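Local coordinates for protein multisubunit Na+/H+ antiporter, D subunit (Anoxybacillus flavithermus, PDB 6Z16) that probably serves as a membrane-embedded, ion-translocating subunit of an Mrp-type complex that exchanges sodium ions for protons across the cell membrane, at residues V32-T37 and C92-F97; G39-S44 and T85-L90. One frame throughout, in Å; residues are numbered along the deposited sequence.

Both contacts join the same two antiparallel helices, 26-53 and 76-99, and neither involves another subunit. Contact 2 lies nearer the centre of the chain, where the short axes run 9.0 Å apart and a serine can fit between them; contact 1 lies further out, with axes 10.7 Å apart and large leucine and phenylalanine side chains filling the wider interval. Most touching residues are buried in both, yet each has a margin facing bound phosphatidylethanolamine, through L34 and V94 in contact 1 and L90 in contact 2. The two adjoin where T37 CG2 packs against L90 CA at 3.8 Å. Hydroxyls lie near backbone carbonyls of their own helices in both; valine and two serines lead contact 2.

Contact 1: residues V32-T37 and C92-F97; sequences VSLAAT and CLVYSF
L93 and F97, one turn apart on their helix, face S33, L34 and T37 across the contact. The denser part gathers round L93. With CG anti to the backbone N (chi1 -177°) and chi2 at 60°, CD2 comes to 3.4 Å from T37 OG1 and 3.6 Å from S33 O. A methyl suits this place because both polar atoms are already engaged: T37 OG1 donates to S33 O (2.6 Å), on the face opposite to the approach of T37 N. S33 OG likewise turns to carbonyls of its own helix, at Q29 and R30. Here two consecutive, antiparallel transmembrane helices meet at 165° between short axes 10.7 Å apart, a width that large residues can fill. Helix 109-124 covers this side, Y110 touching both S33 and L93. The F97 ring meets the first helix by its edge, with CZ 3.9 Å from L34 CB and S33 OG also near the ring plane. Were F97 replaced by an alanine, L34 and S33 would probably lose this aromatic edge, and a gap would open beside them. On the looser side, L34 CD1 and V94 CG2 lie 4.3 Å apart, and both residues touch a bound phosphatidylethanolamine, apolar residues that would suit the acyl chains of a lipid.

Contact 2: residues G39-S44 and T85-L90; sequences GLVVAS and TSIIAL
V41 supplies most of the apolar contact, its two branches reaching different neighbours on the facing helix. CG2 rests on S86 CB at 3.7 Å, while CG1 meets CD1 of I87 at 3.8 Å, the two side chains crossing at about a right angle. The CB of I87 does not point at helix 26-53; with chi1 at -62° and chi2 at -61° its chain folds so that CD1 comes nearer. L90 CD2 lies further off, 4.4 Å from V41 CG2, at the margin where L90 touches a bound phosphatidylethanolamine. L40 presents CG to S86 OG at 3.7 Å and also packs on P12 and I117, linking the pair to helices 7-18 and 109-124.

The polar atoms form a second group. S44 OG and S86 OG approach to 3.5 Å. S86 OG bonds to V82 O, one turn back, and S44 OG lies close to L40 O and V41 O of its own helix. Serine fits here because it is small: the axes of the two short antiparallel transmembrane segments approach to 9.0 Å, and V41 and S86 bring their CA atoms to 5.3 Å. With S86 OG bonded to V82 O, a hydroxyl can be buried at little polar cost, which lets a residue small enough for close approach sit among V41, L40 and S44.

Contact 1: residues V32-T37 and C92-F97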
loop_
_atom_site.group_PDB
_atom_site.type_symbol
_atom_site.label_atom_id
_atom_site.label_comp_id
_atom_site.label_asym_id
_atom_site.label_seq_id
_atom_site.Cartn_x
_atom_site.Cartn_y
_atom_site.Cartn_z
ATOM N N VAL D 32 2.687 1.626 -53.726
ATOM C CA VAL D 32 3.646 1.104 -52.752
ATOM C C VAL D 32 4.198 -0.248 -53.194
ATOM O O VAL D 32 5.414 -0.482 -53.121
ATOM C CB VAL D 32 3.000 1.037 -51.356
ATOM C CG1 VAL D 32 3.891 0.302 -50.378
ATOM C CG2 VAL D 32 2.757 2.430 -50.837
ATOM N N SER D 33 3.333 -1.141 -53.701
ATOM C CA SER D 33 3.799 -2.444 -54.168
ATOM C C SER D 33 4.711 -2.320 -55.386
ATOM O O SER D 33 5.720 -3.031 -55.478
ATOM C CB SER D 33 2.602 -3.340 -54.472
ATOM O OG SER D 33 1.801 -2.782 -55.492
ATOM N N LEU D 34 4.413 -1.381 -56.292
ATOM C CA LEU D 34 5.254 -1.166 -57.466
ATOM C C LEU D 34 6.628 -0.631 -57.084
ATOM O O LEU D 34 7.656 -1.138 -57.560
ATOM C CB LEU D 34 4.550 -0.210 -58.425
ATOM C CG LEU D 34 5.253 0.149 -59.728
ATOM C CD1 LEU D 34 5.488 -1.090 -60.563
ATOM C CD2 LEU D 34 4.426 1.161 -60.492
ATOM N N ALA D 35 6.666 0.381 -56.209
ATOM C CA ALA D 35 7.937 0.963 -55.791
ATOM C C ALA D 35 8.780 -0.032 -55.007
ATOM O O ALA D 35 10.003 -0.102 -55.191
ATOM C CB ALA D 35 7.687 2.218 -54.961
ATOM N N ALA D 36 8.138 -0.851 -54.172
ATOM C CA ALA D 36 8.887 -1.832 -53.400
ATOM C C ALA D 36 9.388 -2.979 -54.263
ATOM O O ALA D 36 10.463 -3.523 -53.993
ATOM C CB ALA D 36 8.026 -2.367 -52.270
ATOM N N THR D 37 8.652 -3.347 -55.315
ATOM C CA THR D 37 9.136 -4.396 -56.206
ATOM C C THR D 37 10.316 -3.910 -57.044
ATOM O O THR D 37 11.269 -4.666 -57.283
ATOM C CB THR D 37 7.997 -4.882 -57.097
ATOM O OG1 THR D 37 6.874 -5.219 -56.277
ATOM C CG2 THR D 37 8.411 -6.129 -57.842
ATOM N N CYS D 92 4.603 -9.789 -63.363
ATOM C CA CYS D 92 3.303 -10.274 -62.916
ATOM C C CYS D 92 2.541 -9.212 -62.137
ATOM O O CYS D 92 1.310 -9.184 -62.184
ATOM C CB CYS D 92 3.476 -11.531 -62.073
ATOM S SG CYS D 92 4.072 -12.965 -62.985
ATOM N N LEU D 93 3.250 -8.298 -61.466
ATOM C CA LEU D 93 2.575 -7.238 -60.727
ATOM C C LEU D 93 1.962 -6.203 -61.661
ATOM O O LEU D 93 0.845 -5.729 -61.420
ATOM C CB LEU D 93 3.551 -6.578 -59.759
ATOM C CG LEU D 93 2.946 -5.496 -58.871
ATOM C CD1 LEU D 93 1.838 -6.084 -58.024
ATOM C CD2 LEU D 93 4.017 -4.884 -58.006
ATOM N N VAL D 94 2.667 -5.839 -62.735
ATOM C CA VAL D 94 2.079 -4.880 -63.671
ATOM C C VAL D 94 0.919 -5.521 -64.438
ATOM O O VAL D 94 -0.126 -4.882 -64.681
ATOM C CB VAL D 94 3.162 -4.313 -64.604
ATOM C CG1 VAL D 94 2.576 -3.278 -65.534
ATOM C CG2 VAL D 94 4.278 -3.703 -63.791
ATOM N N TYR D 95 1.046 -6.817 -64.759
ATOM C CA TYR D 95 -0.090 -7.528 -65.338
ATOM C C TYR D 95 -1.252 -7.608 -64.354
ATOM O O TYR D 95 -2.415 -7.574 -64.767
ATOM C CB TYR D 95 0.326 -8.933 -65.779
ATOM C CG TYR D 95 -0.704 -9.616 -66.653
ATOM C CD1 TYR D 95 -0.731 -9.397 -68.018
ATOM C CD2 TYR D 95 -1.671 -10.444 -66.109
ATOM C CE1 TYR D 95 -1.673 -10.007 -68.817
ATOM C CE2 TYR D 95 -2.618 -11.046 -66.900
ATOM C CZ TYR D 95 -2.616 -10.824 -68.249
ATOM O OH TYR D 95 -3.567 -11.433 -69.026
ATOM N N SER D 96 -0.954 -7.686 -63.053
ATOM C CA SER D 96 -1.989 -7.683 -62.027
ATOM C C SER D 96 -2.685 -6.336 -61.937
ATOM O O SER D 96 -3.871 -6.282 -61.598
ATOM C CB SER D 96 -1.377 -8.037 -60.677
ATOM O OG SER D 96 -0.769 -9.311 -60.710
ATOM N N PHE D 97 -1.947 -5.247 -62.187
ATOM C CA PHE D 97 -2.563 -3.921 -62.247
ATOM C C PHE D 97 -3.600 -3.866 -63.354
ATOM O O PHE D 97 -4.695 -3.326 -63.168
ATOM C CB PHE D 97 -1.531 -2.821 -62.506
ATOM C CG PHE D 97 -0.561 -2.581 -61.388
ATOM C CD1 PHE D 97 -0.753 -3.116 -60.131
ATOM C CD2 PHE D 97 0.548 -1.787 -61.607
ATOM C CE1 PHE D 97 0.150 -2.884 -59.130
ATOM C CE2 PHE D 97 1.449 -1.550 -60.610
ATOM C CZ PHE D 97 1.252 -2.100 -59.371
#

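Contact 2: residues G39-S44 and T85-L90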
loop_
_atom_site.group_PDB
_atom_site.type_symbol
_atom_site.label_atom_id
_atom_site.label_comp_id
_atom_site.label_asym_id
_atom_site.label_seq_id
_atom_site.Cartn_x
_atom_site.Cartn_y
_atom_site.Cartn_z
ATOM N N GLY D 39 12.455 -1.618 -56.021
ATOM C CA GLY D 39 13.550 -1.658 -55.064
ATOM C C GLY D 39 14.060 -3.060 -54.783
ATOM O O GLY D 39 15.255 -3.253 -54.538
ATOM N N LEU D 40 13.170 -4.053 -54.842
ATOM C CA LEU D 40 13.571 -5.453 -54.720
ATOM C C LEU D 40 14.477 -5.882 -55.866
ATOM O O LEU D 40 15.473 -6.583 -55.647
ATOM C CB LEU D 40 12.324 -6.333 -54.668
ATOM C CG LEU D 40 12.496 -7.841 -54.560
ATOM C CD1 LEU D 40 13.176 -8.176 -53.269
ATOM C CD2 LEU D 40 11.151 -8.524 -54.657
ATOM N N VAL D 41 14.135 -5.475 -57.096
ATOM C CA VAL D 41 14.963 -5.797 -58.263
ATOM C C VAL D 41 16.342 -5.153 -58.142
ATOM O O VAL D 41 17.370 -5.796 -58.408
ATOM C CB VAL D 41 14.250 -5.368 -59.559
ATOM C CG1 VAL D 41 15.132 -5.606 -60.761
ATOM C CG2 VAL D 41 12.954 -6.115 -59.724
ATOM N N VAL D 42 16.386 -3.893 -57.694
ATOM C CA VAL D 42 17.664 -3.192 -57.554
ATOM C C VAL D 42 18.520 -3.825 -56.455
ATOM O O VAL D 42 19.734 -4.012 -56.623
ATOM C CB VAL D 42 17.414 -1.694 -57.306
ATOM C CG1 VAL D 42 18.712 -0.954 -57.053
ATOM C CG2 VAL D 42 16.709 -1.082 -58.495
ATOM N N ALA D 43 17.895 -4.223 -55.342
ATOM C CA ALA D 43 18.637 -4.847 -54.248
ATOM C C ALA D 43 19.142 -6.235 -54.616
ATOM O O ALA D 43 20.242 -6.624 -54.204
ATOM C CB ALA D 43 17.761 -4.921 -53.001
ATOM N N SER D 44 18.370 -6.987 -55.405
ATOM C CA SER D 44 18.817 -8.304 -55.841
ATOM C C SER D 44 19.960 -8.204 -56.842
ATOM O O SER D 44 20.886 -9.026 -56.816
ATOM C CB SER D 44 17.641 -9.074 -56.425
ATOM O OG SER D 44 17.117 -8.404 -57.548
ATOM N N THR D 85 13.428 -14.272 -59.779
ATOM C CA THR D 85 12.171 -14.131 -59.048
ATOM C C THR D 85 11.693 -12.686 -59.034
ATOM O O THR D 85 10.499 -12.416 -59.211
ATOM C CB THR D 85 12.370 -14.638 -57.618
ATOM O OG1 THR D 85 12.790 -16.006 -57.642
ATOM C CG2 THR D 85 11.098 -14.516 -56.813
ATOM N N SER D 86 12.625 -11.744 -58.863
ATOM C CA SER D 86 12.293 -10.324 -58.811
ATOM C C SER D 86 11.747 -9.821 -60.142
ATOM O O SER D 86 10.760 -9.071 -60.173
ATOM C CB SER D 86 13.536 -9.535 -58.419
ATOM O OG SER D 86 14.019 -9.943 -57.154
ATOM N N ILE D 87 12.375 -10.236 -61.246
ATOM C CA ILE D 87 11.922 -9.833 -62.578
ATOM C C ILE D 87 10.534 -10.397 -62.875
ATOM O O ILE D 87 9.642 -9.683 -63.371
ATOM C CB ILE D 87 12.948 -10.275 -63.638
ATOM C CG1 ILE D 87 14.294 -9.593 -63.406
ATOM C CG2 ILE D 87 12.441 -9.996 -65.029
ATOM C CD1 ILE D 87 14.241 -8.101 -63.493
ATOM N N ILE D 88 10.331 -11.687 -62.561
ATOM C CA ILE D 88 9.029 -12.325 -62.774
ATOM C C ILE D 88 7.957 -11.656 -61.921
ATOM O O ILE D 88 6.831 -11.427 -62.384
ATOM C CB ILE D 88 9.120 -13.837 -62.486
ATOM C CG1 ILE D 88 10.040 -14.528 -63.484
ATOM C CG2 ILE D 88 7.764 -14.507 -62.562
ATOM C CD1 ILE D 88 10.438 -15.920 -63.054
ATOM N N ALA D 89 8.313 -11.276 -60.690
ATOM C CA ALA D 89 7.368 -10.629 -59.787
ATOM C C ALA D 89 6.956 -9.253 -60.293
ATOM O O ALA D 89 5.778 -8.894 -60.215
ATOM C CB ALA D 89 7.978 -10.522 -58.393
ATOM N N LEU D 90 7.906 -8.487 -60.836
ATOM C CA LEU D 90 7.582 -7.171 -61.383
ATOM C C LEU D 90 6.651 -7.269 -62.590
ATOM O O LEU D 90 5.662 -6.521 -62.688
ATOM C CB LEU D 90 8.871 -6.443 -61.751
ATOM C CG LEU D 90 8.744 -5.049 -62.347
ATOM C CD1 LEU D 90 8.026 -4.126 -61.392
ATOM C CD2 LEU D 90 10.125 -4.524 -62.658
#